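Imine reductase (Bacillus cereus, PDB 4D3D) catalyses the NADPH-dependent, S-selective reduction of the imine 2-methylpyrroline. Local coordinates at residues 89-94 and 122-127; 116-121 and 132-137. One frame throughout, in Å; residues are numbered along the deposited sequence.

Contact 1 of 2, residues 89-94 and 122-127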
ATOM      1  N   ASN B  89       5.821 -29.086  -8.065  1.00 24.38           N
ATOM      2  CA  ASN B  89       6.773 -30.135  -8.454  1.00 26.52           C
ATOM      3  C   ASN B  89       6.597 -31.481  -7.748  1.00 24.25           C
ATOM      4  O   ASN B  89       6.909 -32.544  -8.360  1.00 24.91           O
ATOM      5  CB  ASN B  89       8.218 -29.670  -8.363  1.00 30.26           C
ATOM      6  CG  ASN B  89       8.495 -28.656  -9.428  1.00 34.46           C
ATOM      7  OD1 ASN B  89       7.735 -28.558 -10.416  1.00 39.80           O
ATOM      8  ND2 ASN B  89       9.470 -27.842  -9.204  1.00 41.61           N
ATOM      9  N   VAL B  90       6.153 -31.423  -6.509  1.00 21.35           N
ATOM     10  CA  VAL B  90       5.945 -32.622  -5.695  1.00 21.10           C
ATOM     11  C   VAL B  90       4.804 -33.379  -6.421  1.00 20.31           C
ATOM     12  O   VAL B  90       4.856 -34.572  -6.534  1.00 20.88           O
ATOM     13  CB  VAL B  90       5.539 -32.358  -4.228  1.00 23.35           C
ATOM     14  CG1 VAL B  90       5.235 -33.657  -3.510  1.00 24.18           C
ATOM     15  CG2 VAL B  90       6.672 -31.625  -3.481  1.00 24.39           C
ATOM     16  N   MET B  91       3.750 -32.671  -6.850  1.00 19.27           N
ATOM     17  CA  MET B  91       2.639 -33.345  -7.563  1.00 17.68           C
ATOM     18  C   MET B  91       3.086 -34.186  -8.725  1.00 16.95           C
ATOM     19  O   MET B  91       2.726 -35.364  -8.831  1.00 18.40           O
ATOM     20  CB  MET B  91       1.531 -32.351  -8.018  1.00 19.93           C
ATOM     21  CG  MET B  91       0.311 -33.054  -8.490  1.00 22.67           C
ATOM     22  SD  MET B  91      -0.746 -32.174  -9.695  1.00 28.96           S
ATOM     23  CE  MET B  91       0.306 -32.093 -11.093  1.00 27.30           C
ATOM     24  N   TYR B  92       3.870 -33.598  -9.591  1.00 17.88           N
ATOM     25  CA  TYR B  92       4.392 -34.336 -10.701  1.00 17.78           C
ATOM     26  C   TYR B  92       5.218 -35.508 -10.248  1.00 18.74           C
ATOM     27  O   TYR B  92       5.173 -36.615 -10.852  1.00 17.71           O
ATOM     28  CB  TYR B  92       5.213 -33.481 -11.606  1.00 19.95           C
ATOM     29  CG  TYR B  92       4.375 -32.400 -12.285  1.00 17.90           C
ATOM     30  CD1 TYR B  92       3.435 -32.707 -13.229  1.00 18.68           C
ATOM     31  CD2 TYR B  92       4.512 -31.076 -11.918  1.00 18.93           C
ATOM     32  CE1 TYR B  92       2.649 -31.720 -13.835  1.00 20.58           C
ATOM     33  CE2 TYR B  92       3.748 -30.080 -12.537  1.00 18.02           C
ATOM     34  CZ  TYR B  92       2.820 -30.389 -13.472  1.00 20.73           C
ATOM     35  OH  TYR B  92       2.069 -29.408 -14.083  1.00 19.60           O
ATOM     36  N   SER B  93       6.067 -35.284  -9.229  1.00 18.73           N
ATOM     37  CA  SER B  93       7.000 -36.345  -8.814  1.00 19.81           C
ATOM     38  C   SER B  93       6.226 -37.578  -8.378  1.00 17.06           C
ATOM     39  O   SER B  93       6.596 -38.705  -8.661  1.00 19.71           O
ATOM     40  CB  SER B  93       7.884 -35.765  -7.663  1.00 20.50           C
ATOM     41  OG  SER B  93       8.769 -36.801  -7.183  1.00 27.64           O
ATOM     42  N   ILE B  94       5.196 -37.396  -7.580  1.00 14.89           N
ATOM     43  CA  ILE B  94       4.471 -38.549  -7.031  1.00 16.41           C
ATOM     44  C   ILE B  94       3.403 -39.125  -7.991  1.00 16.68           C
ATOM     45  O   ILE B  94       3.109 -40.327  -7.941  1.00 17.77           O
ATOM     46  CB  ILE B  94       3.860 -38.270  -5.634  1.00 20.48           C
ATOM     47  CG1 ILE B  94       2.772 -37.241  -5.697  1.00 20.02           C
ATOM     48  CG2 ILE B  94       4.910 -37.841  -4.566  1.00 22.33           C
ATOM     49  CD1 ILE B  94       1.999 -37.061  -4.466  1.00 19.99           C
ATOM     50  N   ALA B 122      -3.447 -28.335 -14.258  1.00 17.11           N
ATOM     51  CA  ALA B 122      -4.757 -28.737 -14.666  1.00 18.36           C
ATOM     52  C   ALA B 122      -4.822 -29.460 -15.984  1.00 17.20           C
ATOM     53  O   ALA B 122      -5.554 -30.475 -16.097  1.00 21.40           O
ATOM     54  CB  ALA B 122      -5.648 -27.524 -14.715  1.00 19.63           C
ATOM     55  N   LYS B 123      -4.091 -28.956 -16.990  1.00 17.56           N
ATOM     56  CA  LYS B 123      -4.088 -29.548 -18.329  1.00 16.67           C
ATOM     57  C   LYS B 123      -3.440 -30.953 -18.276  1.00 18.48           C
ATOM     58  O   LYS B 123      -3.992 -31.902 -18.891  1.00 17.18           O
ATOM     59  CB  LYS B 123      -3.325 -28.686 -19.282  1.00 20.54           C
ATOM     60  CG  LYS B 123      -3.208 -29.286 -20.673  1.00 26.33           C
ATOM     61  CD  LYS B 123      -4.634 -29.563 -21.263  1.00 33.96           C
ATOM     62  CE  LYS B 123      -4.727 -29.819 -22.794  1.00 37.18           C
ATOM     63  NZ  LYS B 123      -3.630 -30.637 -23.368  1.00 40.26           N
ATOM     64  N   TRP B 124      -2.315 -31.049 -17.551  1.00 16.27           N
ATOM     65  CA  TRP B 124      -1.614 -32.353 -17.358  1.00 16.54           C
ATOM     66  C   TRP B 124      -2.556 -33.378 -16.782  1.00 15.13           C
ATOM     67  O   TRP B 124      -2.571 -34.573 -17.265  1.00 17.78           O
ATOM     68  CB  TRP B 124      -0.340 -32.111 -16.541  1.00 19.11           C
ATOM     69  CG  TRP B 124       0.598 -33.303 -16.415  1.00 17.29           C
ATOM     70  CD1 TRP B 124       1.696 -33.579 -17.195  1.00 18.77           C
ATOM     71  CD2 TRP B 124       0.517 -34.331 -15.416  1.00 19.10           C
ATOM     72  NE1 TRP B 124       2.304 -34.750 -16.727  1.00 20.07           N
ATOM     73  CE2 TRP B 124       1.611 -35.202 -15.627  1.00 17.57           C
ATOM     74  CE3 TRP B 124      -0.336 -34.571 -14.331  1.00 16.72           C
ATOM     75  CZ2 TRP B 124       1.833 -36.311 -14.799  1.00 19.91           C
ATOM     76  CZ3 TRP B 124      -0.092 -35.607 -13.471  1.00 19.10           C
ATOM     77  CH2 TRP B 124       0.942 -36.548 -13.768  1.00 17.39           C
ATOM     78  N   LEU B 125      -3.286 -33.050 -15.734  1.00 14.89           N
ATOM     79  CA  LEU B 125      -4.253 -33.909 -15.120  1.00 15.39           C
ATOM     80  C   LEU B 125      -5.426 -34.302 -16.018  1.00 18.62           C
ATOM     81  O   LEU B 125      -5.788 -35.464 -16.103  1.00 18.21           O
ATOM     82  CB  LEU B 125      -4.800 -33.331 -13.839  1.00 15.82           C
ATOM     83  CG  LEU B 125      -3.757 -33.227 -12.694  1.00 15.30           C
ATOM     84  CD1 LEU B 125      -4.247 -32.374 -11.560  1.00 16.54           C
ATOM     85  CD2 LEU B 125      -3.517 -34.671 -12.220  1.00 18.67           C
ATOM     86  N   GLU B 126      -5.980 -33.328 -16.752  1.00 16.98           N
ATOM     87  CA  GLU B 126      -7.049 -33.630 -17.725  1.00 18.38           C
ATOM     88  C   GLU B 126      -6.615 -34.602 -18.816  1.00 18.24           C
ATOM     89  O   GLU B 126      -7.457 -35.438 -19.190  1.00 18.35           O
ATOM     90  CB  GLU B 126      -7.565 -32.309 -18.376  1.00 20.05           C
ATOM     91  CG  GLU B 126      -8.137 -31.413 -17.297  1.00 23.63           C
ATOM     92  N   ASP B 127      -5.409 -34.488 -19.325  1.00 18.35           N
ATOM     93  CA  ASP B 127      -4.864 -35.367 -20.366  1.00 19.60           C
ATOM     94  C   ASP B 127      -4.873 -36.862 -19.822  1.00 21.80           C
ATOM     95  O   ASP B 127      -4.920 -37.812 -20.610  1.00 20.16           O
ATOM     96  CB  ASP B 127      -3.484 -35.012 -20.752  1.00 19.95           C
ATOM     97  CG  ASP B 127      -3.441 -33.758 -21.627  1.00 23.48           C
ATOM     98  OD1 ASP B 127      -4.540 -33.342 -22.062  1.00 28.44           O
ATOM     99  OD2 ASP B 127      -2.336 -33.267 -21.865  1.00 29.51           O
TER
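Tyr92 turns the edge of its ring onto the face of the Trp124 indole. This is a T-shaped stack. The planes stand almost perpendicular, and the centroids of the Tyr92 ring and the five-membered ring of Trp124 are 5.0 Å apart. Tyr92 CE1 makes the closest approach, 3.7 Å from Trp124 CG. Next to it, Tyr92 CD1 lies 3.9 Å from Trp124 CE2, so two ring carbons of one edge share the indole face.

Met91 packs beside this pair. Its CB points toward segment 122-127. CG stands anti to the backbone N (chi1 -169°), which sends the chain across toward that segment. SD then meets the methyl CD1 of Leu125 at 4.0 Å. A turn about the CG-SD bond (chi3 66°) brings CE over the Tyr92 ring. CE sits 3.6 Å above the plane of that ring, toward its rim, and 4.1 Å from Trp124 CE3. The methionine thus fills the angle formed by the T-shaped pair. No hydrogen bond joins the segments, and the contact is held by apolar and aromatic packing alone.

Trp124 also takes a cation-pi contact from Arg128, and its side chain touches Glu96 and Ser99 in loops nearby.

The axes of segments 89-94 and 122-127 run nearly parallel, at 20°, and are 12.1 Å apart. Long side chains bridge that gap. The pair covers the sheet of the Rossmann-type domain: Met91 reaches Asn109 and Leu125 reaches Leu107, both on strand 106-109, while Leu125 also packs on His132 of strand 131-137.

Contact 2 of 2, residues 116-121 and 132-137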
ATOM      1  N   GLU B 116       0.107 -19.589 -13.900  1.00 14.94           N
ATOM      2  CA  GLU B 116       0.512 -20.477 -15.009  1.00 19.30           C
ATOM      3  C   GLU B 116       0.862 -21.874 -14.492  1.00 17.23           C
ATOM      4  O   GLU B 116       0.540 -22.880 -15.131  1.00 18.25           O
ATOM      5  CB  GLU B 116       1.630 -19.886 -15.814  1.00 22.94           C
ATOM      6  CG  GLU B 116       2.239 -20.795 -16.889  1.00 28.47           C
ATOM      7  CD  GLU B 116       3.425 -20.186 -17.680  1.00 41.95           C
ATOM      8  OE1 GLU B 116       3.779 -18.992 -17.505  1.00 42.86           O
ATOM      9  OE2 GLU B 116       3.989 -20.899 -18.568  1.00 42.15           O
ATOM     10  N   LYS B 117       1.438 -21.964 -13.329  1.00 16.95           N
ATOM     11  CA  LYS B 117       1.737 -23.307 -12.769  1.00 19.75           C
ATOM     12  C   LYS B 117       0.443 -24.145 -12.492  1.00 19.81           C
ATOM     13  O   LYS B 117       0.392 -25.325 -12.834  1.00 19.86           O
ATOM     14  CB  LYS B 117       2.598 -23.163 -11.534  1.00 24.71           C
ATOM     15  CG  LYS B 117       4.035 -22.694 -11.941  1.00 36.46           C
ATOM     16  CD  LYS B 117       5.201 -23.463 -11.321  1.00 44.57           C
ATOM     17  CE  LYS B 117       5.021 -24.977 -11.391  1.00 47.16           C
ATOM     18  NZ  LYS B 117       6.245 -25.856 -11.553  1.00 45.51           N
ATOM     19  N   ALA B 118      -0.600 -23.504 -11.966  1.00 15.66           N
ATOM     20  CA  ALA B 118      -1.886 -24.090 -11.756  1.00 17.06           C
ATOM     21  C   ALA B 118      -2.550 -24.487 -13.085  1.00 16.82           C
ATOM     22  O   ALA B 118      -3.125 -25.578 -13.172  1.00 16.70           O
ATOM     23  CB  ALA B 118      -2.797 -23.174 -10.997  1.00 17.78           C
ATOM     24  N   ARG B 119      -2.466 -23.631 -14.099  1.00 16.06           N
ATOM     25  CA  ARG B 119      -3.003 -23.987 -15.412  1.00 15.17           C
ATOM     26  C   ARG B 119      -2.298 -25.214 -16.006  1.00 17.15           C
ATOM     27  O   ARG B 119      -2.982 -26.078 -16.588  1.00 17.99           O
ATOM     28  CB  ARG B 119      -2.865 -22.826 -16.371  1.00 16.32           C
ATOM     29  CG  ARG B 119      -3.759 -21.616 -16.013  1.00 18.10           C
ATOM     30  CD  ARG B 119      -3.343 -20.337 -16.759  1.00 18.94           C
ATOM     31  NE  ARG B 119      -4.202 -19.208 -16.310  1.00 17.45           N
ATOM     32  CZ  ARG B 119      -3.747 -17.943 -16.163  1.00 20.21           C
ATOM     33  NH1 ARG B 119      -2.509 -17.643 -16.455  1.00 19.58           N
ATOM     34  NH2 ARG B 119      -4.509 -16.996 -15.649  1.00 18.48           N
ATOM     35  N   LYS B 120      -0.975 -25.246 -15.936  1.00 16.35           N
ATOM     36  CA  LYS B 120      -0.227 -26.343 -16.546  1.00 16.65           C
ATOM     37  C   LYS B 120      -0.552 -27.654 -15.814  1.00 16.75           C
ATOM     38  O   LYS B 120      -0.750 -28.702 -16.488  1.00 18.52           O
ATOM     39  CB  LYS B 120       1.256 -26.069 -16.500  1.00 19.21           C
ATOM     40  CG  LYS B 120       1.758 -25.040 -17.541  1.00 23.15           C
ATOM     41  CD  LYS B 120       3.275 -24.961 -17.549  1.00 30.59           C
ATOM     42  N   ALA B 121      -0.725 -27.617 -14.473  1.00 16.80           N
ATOM     43  CA  ALA B 121      -1.126 -28.781 -13.720  1.00 17.43           C
ATOM     44  C   ALA B 121      -2.516 -29.292 -14.078  1.00 18.18           C
ATOM     45  O   ALA B 121      -2.742 -30.516 -14.271  1.00 16.76           O
ATOM     46  CB  ALA B 121      -1.055 -28.528 -12.265  1.00 17.78           C
ATOM     47  N   HIS B 132      -9.161 -30.967 -11.963  1.00 22.83           N
ATOM     48  CA  HIS B 132      -8.271 -30.160 -11.092  1.00 22.84           C
ATOM     49  C   HIS B 132      -9.073 -28.988 -10.506  1.00 24.67           C
ATOM     50  O   HIS B 132      -9.794 -28.358 -11.258  1.00 26.33           O
ATOM     51  CB  HIS B 132      -7.093 -29.673 -11.859  1.00 24.95           C
ATOM     52  CG  HIS B 132      -6.186 -28.729 -11.110  1.00 29.12           C
ATOM     53  ND1 HIS B 132      -6.411 -27.371 -11.007  1.00 32.87           N
ATOM     54  CD2 HIS B 132      -5.026 -28.957 -10.467  1.00 28.81           C
ATOM     55  CE1 HIS B 132      -5.422 -26.796 -10.346  1.00 32.24           C
ATOM     56  NE2 HIS B 132      -4.587 -27.744  -9.969  1.00 39.12           N
ATOM     57  N   ILE B 133      -9.072 -28.845  -9.179  1.00 20.14           N
ATOM     58  CA  ILE B 133      -9.600 -27.600  -8.518  1.00 20.37           C
ATOM     59  C   ILE B 133      -8.404 -26.917  -7.896  1.00 21.36           C
ATOM     60  O   ILE B 133      -7.559 -27.557  -7.213  1.00 18.50           O
ATOM     61  CB  ILE B 133     -10.677 -27.875  -7.518  1.00 22.65           C
ATOM     62  CG1 ILE B 133     -11.926 -28.511  -8.123  1.00 26.22           C
ATOM     63  CG2 ILE B 133     -11.093 -26.605  -6.821  1.00 24.01           C
ATOM     64  CD1 ILE B 133     -12.784 -29.108  -7.027  1.00 31.25           C
ATOM     65  N   THR B 134      -8.248 -25.607  -8.202  1.00 20.42           N
ATOM     66  CA  THR B 134      -7.186 -24.813  -7.599  1.00 20.28           C
ATOM     67  C   THR B 134      -7.699 -24.193  -6.353  1.00 17.23           C
ATOM     68  O   THR B 134      -8.730 -23.555  -6.390  1.00 18.90           O
ATOM     69  CB  THR B 134      -6.681 -23.700  -8.557  1.00 20.55           C
ATOM     70  OG1 THR B 134      -6.391 -24.312  -9.807  1.00 23.69           O
ATOM     71  CG2 THR B 134      -5.383 -23.016  -8.053  1.00 21.97           C
ATOM     72  N   GLY B 135      -6.944 -24.275  -5.256  1.00 18.51           N
ATOM     73  CA  GLY B 135      -7.336 -23.599  -4.035  1.00 19.13           C
ATOM     74  C   GLY B 135      -6.205 -22.698  -3.483  1.00 20.06           C
ATOM     75  O   GLY B 135      -5.058 -23.109  -3.440  1.00 23.78           O
ATOM     76  N   GLY B 136      -6.572 -21.486  -3.084  1.00 21.10           N
ATOM     77  CA  GLY B 136      -5.704 -20.467  -2.494  1.00 21.86           C
ATOM     78  C   GLY B 136      -6.165 -20.196  -1.072  1.00 18.60           C
ATOM     79  O   GLY B 136      -7.070 -19.418  -0.858  1.00 21.86           O
ATOM     80  N   VAL B 137      -5.577 -20.919  -0.109  1.00 21.55           N
ATOM     81  CA  VAL B 137      -6.025 -20.813   1.290  1.00 23.17           C
ATOM     82  C   VAL B 137      -5.486 -19.504   1.880  1.00 26.01           C
ATOM     83  O   VAL B 137      -4.302 -19.258   1.827  1.00 28.35           O
ATOM     84  CB  VAL B 137      -5.570 -22.026   2.115  1.00 28.55           C
ATOM     85  CG1 VAL B 137      -6.065 -21.923   3.567  1.00 29.57           C
ATOM     86  CG2 VAL B 137      -6.076 -23.338   1.479  1.00 26.64           C
TER
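Ala118 and Thr134 make the tight part of this contact. Ala118 CB touches Thr134 CG2 at 3.9 Å, methyl against methyl. Their CA atoms are 6.8 Å apart, and the small alanine allows this close approach. With CG2 anti to the backbone N and OG1 on the same side as that N (chi1 -51°), both branches of Thr134 lie by Ala118 CB. OG1 also forms a hydrogen bond with the backbone oxygen of Pro180.

His132 lies two residues earlier on the strand. Its imidazole has one face toward Ala118 O, and the methyl of Ala121 meets the ring obliquely. The CA atoms of Ala121 and His132 are 7.7 Å apart, a wider spacing than at Ala118 and Thr134.

Glu116 and Lys120 form the exposed side of the helix. Arg119 points away from the strand and links the helix to other parts: its guanidinium forms a salt bridge with Asp179 and a hydrogen bond with Asn211 of the second subunit.

Segments 116-121 and 132-137 run roughly antiparallel, at 161°, with axes 9.3 Å apart. They lie on consecutive elements of a beta-alpha-beta unit that starts at strand 106-109. No hydrogen bond crosses between the two segments. The chemistry implies plain van der Waals packing of a helix on a sheet, and none of the charged side chains of 116-121 touches strand 132-137.

How the contacts relate
The centres of contacts 1 and 2 are about 10 Å apart, and both use helix 115-127. Along the chain the order is 89-94, 116-121, 122-127, 132-137, so the segments alternate. Helix 115-127 packs against both strand 131-137 and helix 88-95 over much of its length. The contacts also meet directly: Tyr92 OH lies 3.3 Å from Ala121 CA, and Asn89 OD1 takes a weak hydrogen bond from Lys117 NZ. All four segments belong to the NAD-binding domain, probably the domain that receives NADPH. Together they pack two neighbouring helices on the Rossmann-type sheet.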